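Local coordinates for lipoate-protein ligase 1 (Plasmodium falciparum, PDB 5T8U) that is a lipoate-protein ligase built on the catalytic domain of the lipoyl protein ligase A/B family and holds a molecule of lipoic acid in a pocket, at residues 41-46 / 244-249; 29-34 / 256-261; 54-59 / 218-223; 169-174 / 211-216. All coordinates share one frame; numbering follows the deposited sequence.

Interaction 1 (41-46 / 244-249); sequences KYLNIN and HYIDQN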
loop_
_atom_site.group_PDB
_atom_site.type_symbol
_atom_site.label_atom_id
_atom_site.label_comp_id
_atom_site.label_asym_id
_atom_site.label_seq_id
_atom_site.Cartn_x
_atom_site.Cartn_y
_atom_site.Cartn_z
ATOM N N LYS A 41 20.959 -9.680 -8.065
ATOM C CA LYS A 41 21.667 -9.346 -9.295
ATOM C C LYS A 41 21.523 -7.867 -9.635
ATOM O O LYS A 41 22.485 -7.237 -10.090
ATOM C CB LYS A 41 21.160 -10.207 -10.451
ATOM C CG LYS A 41 21.884 -9.948 -11.766
ATOM C CD LYS A 41 21.387 -10.858 -12.877
ATOM C CE LYS A 41 22.110 -10.571 -14.187
ATOM N NZ LYS A 41 21.629 -11.436 -15.301
ATOM N N TYR A 42 20.335 -7.295 -9.422
ATOM C CA TYR A 42 20.156 -5.869 -9.672
ATOM C C TYR A 42 20.945 -5.042 -8.667
ATOM O O TYR A 42 21.581 -4.048 -9.036
ATOM C CB TYR A 42 18.669 -5.517 -9.648
ATOM C CG TYR A 42 17.956 -5.992 -10.891
ATOM C CD1 TYR A 42 17.886 -5.190 -12.023
ATOM C CD2 TYR A 42 17.378 -7.253 -10.946
ATOM C CE1 TYR A 42 17.246 -5.625 -13.169
ATOM C CE2 TYR A 42 16.736 -7.696 -12.087
ATOM C CZ TYR A 42 16.673 -6.878 -13.195
ATOM O OH TYR A 42 16.036 -7.313 -14.334
ATOM N N LEU A 43 20.920 -5.434 -7.397
ATOM C CA LEU A 43 21.998 -5.046 -6.508
ATOM C C LEU A 43 23.280 -5.734 -6.966
ATOM O O LEU A 43 23.251 -6.780 -7.620
ATOM C CB LEU A 43 21.682 -5.426 -5.061
ATOM C CG LEU A 43 20.349 -4.951 -4.478
ATOM C CD1 LEU A 43 20.207 -5.448 -3.045
ATOM C CD2 LEU A 43 20.227 -3.436 -4.534
ATOM N N ASN A 44 24.420 -5.133 -6.628
ATOM C CA ASN A 44 25.711 -5.668 -7.044
ATOM C C ASN A 44 26.281 -6.663 -6.039
ATOM O O ASN A 44 27.508 -6.817 -5.948
ATOM C CB ASN A 44 26.692 -4.522 -7.288
ATOM C CG ASN A 44 26.246 -3.605 -8.412
ATOM O OD1 ASN A 44 25.805 -4.064 -9.466
ATOM N ND2 ASN A 44 26.351 -2.301 -8.188
ATOM N N ILE A 45 25.421 -7.346 -5.284
ATOM C CA ILE A 45 25.850 -8.286 -4.255
ATOM C C ILE A 45 26.313 -9.579 -4.914
ATOM O O ILE A 45 27.506 -9.906 -4.900
ATOM C CB ILE A 45 24.719 -8.552 -3.243
ATOM C CG1 ILE A 45 24.340 -7.256 -2.519
ATOM C CG2 ILE A 45 25.140 -9.613 -2.229
ATOM C CD1 ILE A 45 23.078 -7.350 -1.683
ATOM N N ASN A 46 25.375 -10.321 -5.498
ATOM C CA ASN A 46 25.665 -11.607 -6.112
ATOM C C ASN A 46 25.127 -11.627 -7.536
ATOM O O ASN A 46 24.287 -10.809 -7.918
ATOM C CB ASN A 46 25.058 -12.762 -5.301
ATOM C CG ASN A 46 25.594 -14.115 -5.720
ATOM O OD1 ASN A 46 25.963 -14.319 -6.876
ATOM N ND2 ASN A 46 25.642 -15.048 -4.778
ATOM N N HIS A 244 21.589 -0.553 1.961
ATOM C CA HIS A 244 21.795 -0.314 0.541
ATOM C C HIS A 244 21.013 0.915 0.093
ATOM O O HIS A 244 19.923 1.199 0.593
ATOM C CB HIS A 244 21.367 -1.527 -0.288
ATOM C CG HIS A 244 22.304 -2.689 -0.191
ATOM N ND1 HIS A 244 22.340 -3.528 0.903
ATOM C CD2 HIS A 244 23.239 -3.155 -1.052
ATOM C CE1 HIS A 244 23.258 -4.460 0.710
ATOM N NE2 HIS A 244 23.819 -4.254 -0.468
ATOM N N TYR A 245 21.591 1.646 -0.860
ATOM C CA TYR A 245 20.977 2.838 -1.436
ATOM C C TYR A 245 20.701 2.571 -2.908
ATOM O O TYR A 245 21.631 2.319 -3.682
ATOM C CB TYR A 245 21.884 4.058 -1.253
ATOM C CG TYR A 245 22.072 4.447 0.197
ATOM C CD1 TYR A 245 21.341 5.484 0.758
ATOM C CD2 TYR A 245 22.971 3.767 1.010
ATOM C CE1 TYR A 245 21.503 5.840 2.085
ATOM C CE2 TYR A 245 23.140 4.115 2.338
ATOM C CZ TYR A 245 22.403 5.151 2.870
ATOM O OH TYR A 245 22.571 5.500 4.192
ATOM N N ILE A 246 19.426 2.633 -3.293
ATOM C CA ILE A 246 18.997 2.184 -4.611
ATOM C C ILE A 246 18.500 3.318 -5.499
ATOM O O ILE A 246 18.389 3.119 -6.719
ATOM C CB ILE A 246 17.911 1.092 -4.496
ATOM C CG1 ILE A 246 16.709 1.612 -3.698
ATOM C CG2 ILE A 246 18.492 -0.156 -3.845
ATOM C CD1 ILE A 246 15.510 0.685 -3.718
ATOM N N ASP A 247 18.198 4.493 -4.943
ATOM C CA ASP A 247 17.685 5.585 -5.762
ATOM C C ASP A 247 18.656 6.005 -6.860
ATOM O O ASP A 247 18.248 6.724 -7.780
ATOM C CB ASP A 247 17.337 6.787 -4.883
ATOM C CG ASP A 247 18.514 7.271 -4.064
ATOM O OD1 ASP A 247 19.354 6.434 -3.677
ATOM O OD2 ASP A 247 18.594 8.490 -3.805
ATOM N N GLN A 248 19.918 5.580 -6.788
ATOM C CA GLN A 248 20.897 5.856 -7.829
ATOM C C GLN A 248 21.474 4.592 -8.450
ATOM O O GLN A 248 22.339 4.693 -9.329
ATOM C CB GLN A 248 22.034 6.721 -7.268
ATOM C CG GLN A 248 21.802 8.213 -7.446
ATOM C CD GLN A 248 22.478 9.044 -6.374
ATOM O OE1 GLN A 248 23.533 8.676 -5.857
ATOM N NE2 GLN A 248 21.865 10.171 -6.029
ATOM N N ASN A 249 21.026 3.413 -8.028
ATOM C CA ASN A 249 21.470 2.156 -8.628
ATOM C C ASN A 249 20.953 2.097 -10.060
ATOM O O ASN A 249 19.789 1.773 -10.302
ATOM C CB ASN A 249 20.974 0.974 -7.803
ATOM C CG ASN A 249 21.459 -0.357 -8.341
ATOM O OD1 ASN A 249 21.502 -0.573 -9.551
ATOM N ND2 ASN A 249 21.835 -1.257 -7.442
#

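Interaction 2 (29-34 / 256-261); sequences ENFLLN and PEFLKY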
loop_
_atom_site.group_PDB
_atom_site.type_symbol
_atom_site.label_atom_id
_atom_site.label_comp_id
_atom_site.label_asym_id
_atom_site.label_seq_id
_atom_site.Cartn_x
_atom_site.Cartn_y
_atom_site.Cartn_z
ATOM N N GLU A 29 9.577 0.807 -5.474
ATOM C CA GLU A 29 8.822 -0.212 -4.751
ATOM C C GLU A 29 8.284 -1.277 -5.700
ATOM O O GLU A 29 8.450 -2.481 -5.466
ATOM C CB GLU A 29 7.680 0.459 -3.988
ATOM C CG GLU A 29 6.876 -0.467 -3.103
ATOM C CD GLU A 29 5.698 0.239 -2.464
ATOM O OE1 GLU A 29 5.003 0.997 -3.174
ATOM O OE2 GLU A 29 5.473 0.047 -1.252
ATOM N N ASN A 30 7.631 -0.847 -6.783
ATOM C CA ASN A 30 7.078 -1.803 -7.735
ATOM C C ASN A 30 8.172 -2.634 -8.390
ATOM O O ASN A 30 7.956 -3.811 -8.699
ATOM C CB ASN A 30 6.260 -1.071 -8.799
ATOM C CG ASN A 30 5.375 -2.009 -9.597
ATOM O OD1 ASN A 30 4.965 -3.060 -9.105
ATOM N ND2 ASN A 30 5.079 -1.634 -10.835
ATOM N N PHE A 31 9.350 -2.045 -8.610
ATOM C CA PHE A 31 10.445 -2.803 -9.206
ATOM C C PHE A 31 10.973 -3.852 -8.236
ATOM O O PHE A 31 11.357 -4.951 -8.648
ATOM C CB PHE A 31 11.566 -1.860 -9.638
ATOM C CG PHE A 31 12.627 -2.525 -10.466
ATOM C CD1 PHE A 31 12.595 -2.449 -11.848
ATOM C CD2 PHE A 31 13.651 -3.235 -9.862
ATOM C CE1 PHE A 31 13.567 -3.064 -12.611
ATOM C CE2 PHE A 31 14.624 -3.851 -10.621
ATOM C CZ PHE A 31 14.582 -3.766 -11.996
ATOM N N LEU A 32 11.000 -3.529 -6.942
ATOM C CA LEU A 32 11.428 -4.505 -5.947
ATOM C C LEU A 32 10.421 -5.641 -5.834
ATOM O O LEU A 32 10.806 -6.814 -5.751
ATOM C CB LEU A 32 11.624 -3.822 -4.594
ATOM C CG LEU A 32 12.636 -2.674 -4.571
ATOM C CD1 LEU A 32 12.486 -1.856 -3.300
ATOM C CD2 LEU A 32 14.051 -3.203 -4.704
ATOM N N LEU A 33 9.126 -5.315 -5.838
ATOM C CA LEU A 33 8.103 -6.354 -5.786
ATOM C C LEU A 33 8.152 -7.245 -7.022
ATOM O O LEU A 33 8.022 -8.471 -6.917
ATOM C CB LEU A 33 6.719 -5.721 -5.640
ATOM C CG LEU A 33 5.524 -6.661 -5.828
ATOM C CD1 LEU A 33 5.614 -7.864 -4.901
ATOM C CD2 LEU A 33 4.219 -5.916 -5.602
ATOM N N ASN A 34 8.332 -6.654 -8.201
ATOM C CA ASN A 34 8.301 -7.405 -9.450
ATOM C C ASN A 34 9.638 -8.045 -9.809
ATOM O O ASN A 34 9.714 -8.752 -10.819
ATOM C CB ASN A 34 7.843 -6.496 -10.595
ATOM C CG ASN A 34 6.360 -6.180 -10.529
ATOM O OD1 ASN A 34 5.955 -5.019 -10.592
ATOM N ND2 ASN A 34 5.541 -7.218 -10.401
ATOM N N PRO A 256 14.380 -0.443 -18.495
ATOM C CA PRO A 256 13.157 -0.071 -19.226
ATOM C C PRO A 256 11.892 -0.360 -18.443
ATOM O O PRO A 256 10.914 0.390 -18.558
ATOM C CB PRO A 256 13.234 -0.914 -20.508
ATOM C CG PRO A 256 14.654 -1.346 -20.616
ATOM C CD PRO A 256 15.152 -1.471 -19.215
ATOM N N GLU A 257 11.880 -1.434 -17.652
ATOM C CA GLU A 257 10.731 -1.724 -16.801
ATOM C C GLU A 257 10.504 -0.600 -15.800
ATOM O O GLU A 257 9.372 -0.135 -15.608
ATOM C CB GLU A 257 10.951 -3.057 -16.083
ATOM C CG GLU A 257 9.698 -3.668 -15.494
ATOM C CD GLU A 257 9.987 -4.934 -14.711
ATOM O OE1 GLU A 257 10.978 -5.621 -15.038
ATOM O OE2 GLU A 257 9.228 -5.239 -13.767
ATOM N N PHE A 258 11.578 -0.143 -15.152
ATOM C CA PHE A 258 11.465 0.956 -14.200
ATOM C C PHE A 258 10.876 2.194 -14.865
ATOM O O PHE A 258 9.925 2.793 -14.353
ATOM C CB PHE A 258 12.834 1.271 -13.597
ATOM C CG PHE A 258 12.791 2.305 -12.511
ATOM C CD1 PHE A 258 12.627 1.931 -11.190
ATOM C CD2 PHE A 258 12.910 3.653 -12.809
ATOM C CE1 PHE A 258 12.584 2.877 -10.186
ATOM C CE2 PHE A 258 12.868 4.605 -11.809
ATOM C CZ PHE A 258 12.704 4.216 -10.496
ATOM N N LEU A 259 11.436 2.599 -16.008
ATOM C CA LEU A 259 10.899 3.752 -16.724
ATOM C C LEU A 259 9.442 3.539 -17.111
ATOM O O LEU A 259 8.662 4.497 -17.143
ATOM C CB LEU A 259 11.742 4.040 -17.967
ATOM C CG LEU A 259 13.131 4.633 -17.721
ATOM C CD1 LEU A 259 13.936 4.648 -19.009
ATOM C CD2 LEU A 259 13.028 6.037 -17.145
ATOM N N LYS A 260 9.060 2.298 -17.416
ATOM C CA LYS A 260 7.659 1.997 -17.689
ATOM C C LYS A 260 6.791 2.319 -16.478
ATOM O O LYS A 260 5.802 3.055 -16.583
ATOM C CB LYS A 260 7.513 0.527 -18.082
ATOM C CG LYS A 260 6.120 0.122 -18.540
ATOM C CD LYS A 260 5.894 -1.375 -18.363
ATOM C CE LYS A 260 6.896 -2.206 -19.158
ATOM N NZ LYS A 260 6.773 -3.658 -18.858
ATOM N N TYR A 261 7.152 1.773 -15.313
ATOM C CA TYR A 261 6.409 2.069 -14.091
ATOM C C TYR A 261 6.342 3.571 -13.842
ATOM O O TYR A 261 5.267 4.126 -13.593
ATOM C CB TYR A 261 7.059 1.364 -12.900
ATOM C CG TYR A 261 7.107 -0.145 -13.002
ATOM C CD1 TYR A 261 6.205 -0.841 -13.797
ATOM C CD2 TYR A 261 8.054 -0.874 -12.295
ATOM C CE1 TYR A 261 6.248 -2.218 -13.887
ATOM C CE2 TYR A 261 8.105 -2.252 -12.380
ATOM C CZ TYR A 261 7.199 -2.918 -13.175
ATOM O OH TYR A 261 7.246 -4.290 -13.263
#

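Interaction 3 (54-59 / 218-223); sequences PILFLW and IALIKE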
loop_
_atom_site.group_PDB
_atom_site.type_symbol
_atom_site.label_atom_id
_atom_site.label_comp_id
_atom_site.label_asym_id
_atom_site.label_seq_id
_atom_site.Cartn_x
_atom_site.Cartn_y
_atom_site.Cartn_z
ATOM N N PRO A 54 13.686 -11.684 3.893
ATOM C CA PRO A 54 12.928 -10.452 4.138
ATOM C C PRO A 54 13.640 -9.214 3.614
ATOM O O PRO A 54 14.868 -9.167 3.510
ATOM C CB PRO A 54 12.804 -10.407 5.667
ATOM C CG PRO A 54 13.053 -11.804 6.124
ATOM C CD PRO A 54 14.028 -12.374 5.150
ATOM N N ILE A 55 12.841 -8.196 3.292
ATOM C CA ILE A 55 13.340 -6.900 2.846
ATOM C C ILE A 55 12.616 -5.804 3.611
ATOM O O ILE A 55 11.391 -5.857 3.782
ATOM C CB ILE A 55 13.147 -6.695 1.328
ATOM C CG1 ILE A 55 14.000 -7.696 0.554
ATOM C CG2 ILE A 55 13.479 -5.253 0.927
ATOM C CD1 ILE A 55 13.870 -7.603 -0.952
ATOM N N LEU A 56 13.375 -4.807 4.058
ATOM C CA LEU A 56 12.827 -3.562 4.578
ATOM C C LEU A 56 13.338 -2.421 3.715
ATOM O O LEU A 56 14.549 -2.271 3.542
ATOM C CB LEU A 56 13.225 -3.338 6.040
ATOM C CG LEU A 56 12.964 -1.931 6.590
ATOM C CD1 LEU A 56 11.497 -1.550 6.453
ATOM C CD2 LEU A 56 13.406 -1.834 8.039
ATOM N N PHE A 57 12.422 -1.618 3.179
ATOM C CA PHE A 57 12.769 -0.511 2.295
ATOM C C PHE A 57 12.181 0.775 2.860
ATOM O O PHE A 57 10.965 0.871 3.056
ATOM C CB PHE A 57 12.258 -0.767 0.876
ATOM C CG PHE A 57 12.326 0.435 -0.023
ATOM C CD1 PHE A 57 13.491 1.175 -0.121
ATOM C CD2 PHE A 57 11.230 0.815 -0.783
ATOM C CE1 PHE A 57 13.562 2.279 -0.948
ATOM C CE2 PHE A 57 11.296 1.919 -1.616
ATOM C CZ PHE A 57 12.465 2.651 -1.697
ATOM N N LEU A 58 13.042 1.758 3.110
ATOM C CA LEU A 58 12.642 3.015 3.730
ATOM C C LEU A 58 12.733 4.148 2.717
ATOM O O LEU A 58 13.676 4.205 1.922
ATOM C CB LEU A 58 13.519 3.319 4.945
ATOM C CG LEU A 58 13.277 2.371 6.121
ATOM C CD1 LEU A 58 14.527 2.213 6.973
ATOM C CD2 LEU A 58 12.115 2.874 6.960
ATOM N N TRP A 59 11.752 5.049 2.746
ATOM C CA TRP A 59 11.697 6.115 1.755
ATOM C C TRP A 59 10.784 7.222 2.255
ATOM O O TRP A 59 9.899 6.996 3.081
ATOM C CB TRP A 59 11.222 5.588 0.394
ATOM C CG TRP A 59 10.043 4.645 0.460
ATOM C CD1 TRP A 59 10.015 3.402 1.028
ATOM C CD2 TRP A 59 8.733 4.863 -0.082
ATOM N NE1 TRP A 59 8.771 2.842 0.884
ATOM C CE2 TRP A 59 7.966 3.716 0.204
ATOM C CE3 TRP A 59 8.133 5.917 -0.777
ATOM C CZ2 TRP A 59 6.633 3.594 -0.180
ATOM C CZ3 TRP A 59 6.809 5.792 -1.161
ATOM C CH2 TRP A 59 6.074 4.641 -0.859
ATOM N N ILE A 218 16.797 4.476 11.978
ATOM C CA ILE A 218 17.894 3.674 12.519
ATOM C C ILE A 218 17.358 2.657 13.519
ATOM O O ILE A 218 17.663 1.459 13.436
ATOM C CB ILE A 218 18.964 4.586 13.148
ATOM C CG1 ILE A 218 19.667 5.396 12.053
ATOM C CG2 ILE A 218 19.994 3.768 13.939
ATOM C CD1 ILE A 218 20.575 6.492 12.571
ATOM N N ALA A 219 16.547 3.115 14.477
ATOM C CA ALA A 219 15.967 2.186 15.445
ATOM C C ALA A 219 15.202 1.070 14.742
ATOM O O ALA A 219 15.291 -0.103 15.131
ATOM C CB ALA A 219 15.052 2.938 16.410
ATOM N N LEU A 220 14.456 1.418 13.692
ATOM C CA LEU A 220 13.642 0.432 12.990
ATOM C C LEU A 220 14.510 -0.612 12.298
ATOM O O LEU A 220 14.189 -1.807 12.322
ATOM C CB LEU A 220 12.739 1.142 11.982
ATOM C CG LEU A 220 11.647 0.322 11.299
ATOM C CD1 LEU A 220 10.737 -0.340 12.319
ATOM C CD2 LEU A 220 10.844 1.225 10.380
ATOM N N ILE A 221 15.605 -0.183 11.667
ATOM C CA ILE A 221 16.534 -1.135 11.065
ATOM C C ILE A 221 17.127 -2.039 12.137
ATOM O O ILE A 221 17.262 -3.257 11.946
ATOM C CB ILE A 221 17.630 -0.389 10.281
ATOM C CG1 ILE A 221 17.005 0.464 9.169
ATOM C CG2 ILE A 221 18.630 -1.379 9.685
ATOM C CD1 ILE A 221 17.985 1.390 8.472
ATOM N N LYS A 222 17.485 -1.459 13.286
ATOM C CA LYS A 222 18.008 -2.250 14.395
ATOM C C LYS A 222 17.041 -3.365 14.777
ATOM O O LYS A 222 17.400 -4.546 14.775
ATOM C CB LYS A 222 18.292 -1.341 15.594
ATOM C CG LYS A 222 19.630 -0.619 15.524
ATOM C CD LYS A 222 19.794 0.362 16.675
ATOM C CE LYS A 222 21.223 0.882 16.775
ATOM N NZ LYS A 222 21.420 1.774 17.956
ATOM N N GLU A 223 15.798 -3.003 15.108
ATOM C CA GLU A 223 14.826 -4.014 15.516
ATOM C C GLU A 223 14.458 -4.964 14.381
ATOM O O GLU A 223 13.989 -6.073 14.648
ATOM C CB GLU A 223 13.567 -3.341 16.062
ATOM C CG GLU A 223 13.735 -2.764 17.457
ATOM C CD GLU A 223 13.999 -3.831 18.503
ATOM O OE1 GLU A 223 14.358 -3.474 19.644
ATOM O OE2 GLU A 223 13.850 -5.029 18.182
#

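Interaction 4 (169-174 / 211-216); sequences ILINLE and ITCENL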
loop_
_atom_site.group_PDB
_atom_site.type_symbol
_atom_site.label_atom_id
_atom_site.label_comp_id
_atom_site.label_asym_id
_atom_site.label_seq_id
_atom_site.Cartn_x
_atom_site.Cartn_y
_atom_site.Cartn_z
ATOM N N ILE A 169 4.553 5.976 8.533
ATOM C CA ILE A 169 4.763 6.354 9.926
ATOM C C ILE A 169 4.793 7.874 9.991
ATOM O O ILE A 169 5.376 8.528 9.117
ATOM C CB ILE A 169 6.070 5.754 10.486
ATOM C CG1 ILE A 169 6.004 4.224 10.470
ATOM C CG2 ILE A 169 6.338 6.268 11.902
ATOM C CD1 ILE A 169 7.319 3.545 10.809
ATOM N N LEU A 170 4.170 8.436 11.022
ATOM C CA LEU A 170 4.026 9.880 11.152
ATOM C C LEU A 170 5.016 10.409 12.183
ATOM O O LEU A 170 4.935 10.064 13.367
ATOM C CB LEU A 170 2.593 10.242 11.536
ATOM C CG LEU A 170 1.672 10.559 10.354
ATOM C CD1 LEU A 170 1.757 9.501 9.258
ATOM C CD2 LEU A 170 0.249 10.698 10.847
ATOM N N ILE A 171 5.945 11.250 11.725
ATOM C CA ILE A 171 6.947 11.869 12.584
ATOM C C ILE A 171 6.558 13.322 12.823
ATOM O O ILE A 171 6.150 13.696 13.928
ATOM C CB ILE A 171 8.354 11.778 11.960
ATOM C CG1 ILE A 171 8.704 10.329 11.596
ATOM C CG2 ILE A 171 9.402 12.380 12.898
ATOM C CD1 ILE A 171 8.861 9.397 12.777
ATOM N N ASN A 172 6.680 14.148 11.781
ATOM C CA ASN A 172 6.428 15.582 11.866
ATOM C C ASN A 172 5.482 16.039 10.760
ATOM O O ASN A 172 5.561 17.179 10.298
ATOM C CB ASN A 172 7.740 16.364 11.798
ATOM C CG ASN A 172 7.567 17.834 12.129
ATOM O OD1 ASN A 172 6.701 18.207 12.920
ATOM N ND2 ASN A 172 8.389 18.679 11.515
ATOM N N LEU A 173 4.587 15.156 10.320
ATOM C CA LEU A 173 3.653 15.505 9.258
ATOM C C LEU A 173 2.850 16.746 9.634
ATOM O O LEU A 173 2.466 16.936 10.790
ATOM C CB LEU A 173 2.712 14.331 8.974
ATOM C CG LEU A 173 1.604 14.583 7.949
ATOM C CD1 LEU A 173 2.211 14.860 6.592
ATOM C CD2 LEU A 173 0.643 13.409 7.882
ATOM N N GLU A 174 2.608 17.599 8.643
ATOM C CA GLU A 174 1.752 18.768 8.825
ATOM C C GLU A 174 0.312 18.285 8.927
ATOM O O GLU A 174 -0.315 17.938 7.924
ATOM C CB GLU A 174 1.939 19.745 7.669
ATOM C CG GLU A 174 1.331 21.118 7.902
ATOM C CD GLU A 174 1.629 22.082 6.769
ATOM O OE1 GLU A 174 1.325 23.286 6.912
ATOM O OE2 GLU A 174 2.169 21.637 5.735
ATOM N N ILE A 211 11.665 12.571 18.493
ATOM C CA ILE A 211 12.107 11.665 17.440
ATOM C C ILE A 211 12.483 12.438 16.185
ATOM O O ILE A 211 12.154 13.620 16.040
ATOM C CB ILE A 211 11.022 10.622 17.112
ATOM C CG1 ILE A 211 9.662 11.304 16.986
ATOM C CG2 ILE A 211 10.991 9.540 18.169
ATOM C CD1 ILE A 211 8.683 10.532 16.188
ATOM N N THR A 212 13.175 11.760 15.273
ATOM C CA THR A 212 13.505 12.289 13.959
ATOM C C THR A 212 13.330 11.169 12.943
ATOM O O THR A 212 13.215 9.992 13.298
ATOM C CB THR A 212 14.941 12.833 13.902
ATOM O OG1 THR A 212 15.859 11.748 13.722
ATOM C CG2 THR A 212 15.293 13.572 15.185
ATOM N N CYS A 213 13.306 11.541 11.663
ATOM C CA CYS A 213 13.246 10.537 10.604
ATOM C C CYS A 213 14.461 9.621 10.656
ATOM O O CYS A 213 14.336 8.395 10.557
ATOM C CB CYS A 213 13.142 11.223 9.242
ATOM S SG CYS A 213 11.657 12.239 9.035
ATOM N N GLU A 214 15.652 10.201 10.817
ATOM C CA GLU A 214 16.866 9.397 10.910
ATOM C C GLU A 214 16.857 8.528 12.162
ATOM O O GLU A 214 17.198 7.340 12.106
ATOM C CB GLU A 214 18.091 10.310 10.892
ATOM C CG GLU A 214 18.357 10.939 9.533
ATOM C CD GLU A 214 19.106 12.255 9.622
ATOM O OE1 GLU A 214 19.034 12.916 10.680
ATOM O OE2 GLU A 214 19.767 12.630 8.632
ATOM N N ASN A 215 16.466 9.101 13.301
ATOM C CA ASN A 215 16.410 8.342 14.547
ATOM C C ASN A 215 15.465 7.151 14.414
ATOM O O ASN A 215 15.861 5.991 14.598
ATOM C CB ASN A 215 15.971 9.269 15.687
ATOM C CG ASN A 215 16.326 8.728 17.060
ATOM O OD1 ASN A 215 16.514 7.524 17.240
ATOM N ND2 ASN A 215 16.411 9.622 18.045
ATOM N N LEU A 216 14.202 7.427 14.077
ATOM C CA LEU A 216 13.217 6.362 13.922
ATOM C C LEU A 216 13.688 5.317 12.921
ATOM O O LEU A 216 13.556 4.111 13.162
ATOM C CB LEU A 216 11.874 6.957 13.490
ATOM C CG LEU A 216 10.657 6.030 13.341
ATOM C CD1 LEU A 216 10.613 5.353 11.973
ATOM C CD2 LEU A 216 10.590 4.998 14.465
#

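Interaction 1 (41-46 / 244-249)
Asn249, the N-cap residue of helix 250-253, ties that helix to the C-terminal end of helix 39-42 by bonding to Tyr42. Asn249 ND2 donates to Tyr42 O at 3.2 Å with a bent N-H...O angle of 142°, and the donor stands 31° out of the carbonyl plane. With CG anti to the backbone N (chi1 -177°), the amide extends toward the end of helix 39-42, while OD1 makes a weak capping bond to Ile252 N. A type I turn from Ile246 to Asn249 brings the asparagine into place. Beside this bond aliphatic groups pack: Leu43 CD2 lies 3.8 Å from Ile246 CG2. Aliphatic carbons also meet the imidazole of His244, Leu43 CD1 over one face near the rim and Ile45 CD1 obliquely, 3.4 Å from His244 NE2. Strand 244-245 is an outermost strand of the large mixed sheet. Its neighbour, strand 13-17, offers Leu13 to both Leu43 and Ile45, and Ile252 of helix 250-253 touches Leu43 and Ile246.

Interaction 2 (29-34 / 256-261)
A helix-helix contact built round aromatic side chains joins Asn30, Phe31 and Asn34 of helix 22-34 to Glu257, Phe258 and Tyr261 of helix 256-266. The axes of the two short segments pass 9.9 Å apart, and their N-to-C directions differ by 131°, closer to antiparallel than to parallel. Helix 22-34 belongs to the ligase catalytic domain and turns Glu29 and Leu33 to strand 162-170 of its large sheet. On its side facing helix 256-266, the outer end of the Asn30 amide comes over the centre of one face of the Tyr261 ring, the two planes 42° apart; Asn30 CB is 3.9 Å from Tyr261 CD2. Glu257 O covers the opposite face of that ring, 3.4 Å above its plane and toward the rim, so the phenol is sandwiched between its own helix backbone and the asparagine. One turn beyond Asn30, Asn34 lies near the hydroxyl end of Tyr261. The two phenylalanines have other aromatic partners, Phe31 edge-to-face with Tyr42 and Phe258 edge-to-face with Phe24. Against each other they cross at about a right angle: Phe31 CB sits at the edge of the Phe258 ring, and Phe31 CD1 is 4.1 Å from Phe258 CB.

Interaction 3 (54-59 / 218-223)
Leu58 has CG anti to its carbonyl carbon (chi1 -69°) and Leu220 has CG trans to its backbone N (chi1 -170°), and these torsions bring the two leucines together between strand 55-59 and helix 213-227. This is helix-on-sheet packing in the alpha/beta catalytic domain. The strand and helix segments run almost exactly antiparallel, at 177°, with axes 10.4 Å apart. Leu56 and Leu58, two residues apart on the strand, both point to the helix. The alternate residues Phe57 and Trp59 touch helix 22-34, and Trp59 also touches the bound lipoic acid, placing that pocket on the other side of the strand. Leu56 contributes CD2, which lies 4.3 Å from Leu220 CG and at a similar distance from Ile221. No hydrogen bond joins the two segments; four buried aliphatic side chains make the contact. Leu58 divides its branches between neighbouring helix residues: CD2 is 4.0 Å from Leu220 CD2, and CD1 is 3.7 Å from Ile221 CG1.

Interaction 4 (169-174 / 211-216)
No aromatic ring takes part between Ile169 and Ile171 on one side and Ile211, Cys213 and Leu216 on the other; the flat group that is touched is the peptide joining Thr212 to Cys213. Ile171 CG2 lies over a face of this unit, 4.1 Å from Thr212 C. Ile171 is the centre of the contact. Its CD1 crosses obliquely to Ile211 CD1 at 3.6 Å and meets Leu216 CG at 3.9 Å, while CG1 packs more loosely on Cys213 SG. Ile211 has CG1 tucked over the main chain, flanked by N and C (chi1 46°), from where CD1 reaches both CD1 and CG2 of Ile171. Nearby, Ile169 and Leu216 reach tip to tip, with 3.9 Å between Ile169 CD1 and Leu216 CD1. The contact thus sets the end of strand 162-170 against the first turn of helix 213-227. Val106 of strand 105-112 touches Ile171 and Cys213, and Phe132 of helix 117-132 covers Ile211 and Leu216. Thr212 N-caps the helix: Asn215 N donates to Thr212 OG1 at 2.7 Å, nearly straight at 166°. With no hydrogen bond between the segments, the join rests on largely buried apolar packing, mostly of aliphatic side chains, and the threonine hydroxyl serves its own helix instead of bridging to the strand.

Along the chain the contacts are nested: interaction 4 within the loop closed by interaction 3, interaction 3 within that of interaction 1, and interaction 1 within that of interaction 2. Interactions 3 and 4 share helix 213-227, lie about 14 Å apart between centres and touch through Leu220 and Ile169. Interactions 1, 3 and 4 all reach the large mixed sheet. Interactions 1 and 2, also about 14 Å apart, meet where Tyr42 packs on Phe31, and Ile246 reaches both Leu32 and Phe57. Interaction 4 touches neither interaction 1 nor interaction 2. Helices thus pack on both sides of strand 55-59, whose Trp59 lines the lipoic acid pocket, and interactions 1 and 2 bring residues 244-261 back against helices 22-34 and 39-42.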